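Local coordinates for protein 3-hydroxyadipyl-CoA dehydrogenase (PDB 3MOG) that catalyses the NAD-dependent oxidation of 3-hydroxyadipyl-CoA to 3-oxoadipyl-CoA in the breakdown of phenylacetate, at residues N399-A404 and Q413-A418. Sequence-based numbering, arbitrary orientation.
Sequences NEALDA and QDIDTA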
loop_
_atom_site.group_PDB
_atom_site.type_symbol
_atom_site.label_atom_id
_atom_site.label_comp_id
_atom_site.label_asym_id
_atom_site.label_seq_id
_atom_site.Cartn_x
_atom_site.Cartn_y
_atom_site.Cartn_z
ATOM N N ASN C 399 6.794 19.130 4.245
ATOM C CA ASN C 399 6.162 18.032 4.976
ATOM C C ASN C 399 7.083 16.815 5.105
ATOM O O ASN C 399 7.263 16.264 6.198
ATOM C CB ASN C 399 4.888 17.642 4.239
ATOM C CG ASN C 399 3.868 16.989 5.136
ATOM O OD1 ASN C 399 3.764 17.305 6.317
ATOM N ND2 ASN C 399 3.071 16.091 4.557
ATOM N N GLU C 400 7.676 16.427 3.981
ATOM C CA GLU C 400 8.695 15.374 3.920
ATOM C C GLU C 400 9.966 15.674 4.735
ATOM O O GLU C 400 10.498 14.785 5.405
ATOM C CB GLU C 400 9.036 15.073 2.454
ATOM C CG GLU C 400 9.660 13.702 2.255
ATOM C CD GLU C 400 8.798 12.602 2.833
ATOM O OE1 GLU C 400 9.233 11.955 3.811
ATOM O OE2 GLU C 400 7.675 12.413 2.329
ATOM N N ALA C 401 10.439 16.920 4.704
ATOM C CA ALA C 401 11.572 17.339 5.554
ATOM C C ALA C 401 11.246 17.237 7.050
ATOM O O ALA C 401 12.071 16.796 7.855
ATOM C CB ALA C 401 11.988 18.755 5.221
ATOM N N LEU C 402 10.030 17.631 7.403
ATOM C CA LEU C 402 9.554 17.552 8.756
ATOM C C LEU C 402 9.422 16.105 9.222
ATOM O O LEU C 402 9.731 15.789 10.372
ATOM C CB LEU C 402 8.198 18.248 8.868
ATOM C CG LEU C 402 8.155 19.773 8.940
ATOM C CD1 LEU C 402 6.733 20.196 8.714
ATOM C CD2 LEU C 402 8.676 20.322 10.265
ATOM N N ASP C 403 8.961 15.223 8.338
ATOM C CA ASP C 403 8.841 13.812 8.703
ATOM C C ASP C 403 10.219 13.188 8.937
ATOM O O ASP C 403 10.398 12.380 9.854
ATOM C CB ASP C 403 8.082 13.028 7.642
ATOM C CG ASP C 403 7.974 11.553 7.985
ATOM O OD1 ASP C 403 7.196 11.216 8.897
ATOM O OD2 ASP C 403 8.684 10.735 7.359
ATOM N N ALA C 404 11.187 13.581 8.122
ATOM C CA ALA C 404 12.541 13.089 8.280
ATOM C C ALA C 404 13.124 13.554 9.617
ATOM O O ALA C 404 13.800 12.774 10.297
ATOM C CB ALA C 404 13.421 13.540 7.110
ATOM N N GLN C 413 19.174 21.561 11.021
ATOM C CA GLN C 413 20.188 22.286 10.244
ATOM C C GLN C 413 20.803 21.457 9.112
ATOM O O GLN C 413 21.079 21.994 8.040
ATOM C CB GLN C 413 21.267 22.956 11.129
ATOM C CG GLN C 413 22.321 22.061 11.745
ATOM C CD GLN C 413 23.590 22.824 12.144
ATOM O OE1 GLN C 413 24.127 23.619 11.371
ATOM N NE2 GLN C 413 24.074 22.569 13.352
ATOM N N ASP C 414 20.968 20.151 9.324
ATOM C CA ASP C 414 21.555 19.304 8.289
ATOM C C ASP C 414 20.597 19.006 7.146
ATOM O O ASP C 414 21.030 18.816 6.010
ATOM C CB ASP C 414 22.101 18.018 8.880
ATOM C CG ASP C 414 23.450 18.220 9.552
ATOM O OD1 ASP C 414 24.015 19.349 9.471
ATOM O OD2 ASP C 414 23.939 17.243 10.158
ATOM N N ILE C 415 19.303 18.977 7.454
ATOM C CA ILE C 415 18.272 18.839 6.429
ATOM C C ILE C 415 18.241 20.092 5.543
ATOM O O ILE C 415 18.222 19.986 4.318
ATOM C CB ILE C 415 16.887 18.502 7.061
ATOM C CG1 ILE C 415 16.952 17.124 7.755
ATOM C CG2 ILE C 415 15.772 18.510 6.003
ATOM C CD1 ILE C 415 15.701 16.731 8.549
ATOM N N ASP C 416 18.283 21.277 6.157
ATOM C CA ASP C 416 18.322 22.527 5.384
ATOM C C ASP C 416 19.566 22.583 4.490
ATOM O O ASP C 416 19.467 22.829 3.291
ATOM C CB ASP C 416 18.261 23.762 6.296
ATOM C CG ASP C 416 16.859 24.051 6.828
ATOM O OD1 ASP C 416 15.870 23.547 6.255
ATOM O OD2 ASP C 416 16.750 24.796 7.834
ATOM N N THR C 417 20.728 22.321 5.082
ATOM C CA THR C 417 21.996 22.372 4.366
ATOM C C THR C 417 22.009 21.419 3.185
ATOM O O THR C 417 22.352 21.820 2.070
ATOM C CB THR C 417 23.159 22.070 5.299
ATOM O OG1 THR C 417 23.191 23.066 6.328
ATOM C CG2 THR C 417 24.475 22.079 4.548
ATOM N N ALA C 418 21.585 20.178 3.420
ATOM C CA ALA C 418 21.519 19.173 2.363
ATOM C C ALA C 418 20.714 19.599 1.146
ATOM O O ALA C 418 21.124 19.371 0.009
ATOM C CB ALA C 418 20.990 17.853 2.918
#
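Ala401 and Ile415 mark the nearest approach of segments 399-404 and 413-418, which lie on the consecutive helices 390-406 and 412-422; the CA atoms of these two residues are 6.9 Å apart, and no hydrogen bond spans the gap. In segment 399-404 the side chains directed at 413-418 are the methyl groups of Ala401 and Ala404, one turn apart, and their small size is consistent with the close approach. A single larger side chain, Ile415, answers them. Its two branches divide the work: CG2, anti to the backbone N, meets Ala401 CB at 3.9 Å, while the CG1 arm (chi1 -64°) extends through a trans chi2 to carry CD1 to the other alanine, 4.2 Å from Ala404 CB. The same CD1 lies 3.7 Å from Ala401 O, touching both the carbonyl oxygen of one alanine and the methyl of the other. All three touching residues are buried. In the second of the chain's two C-terminal-type 3-hydroxyacyl-CoA dehydrogenase domains, helix 429-436 packs against both partners, Pro429 on Ala401 and Leu430 on Ile415. Helix 390-406 turns Leu402 to helix 461-473, whereas Asp414 and Thr417 of helix 412-422 touch strand 179-184 of the NAD-binding domain.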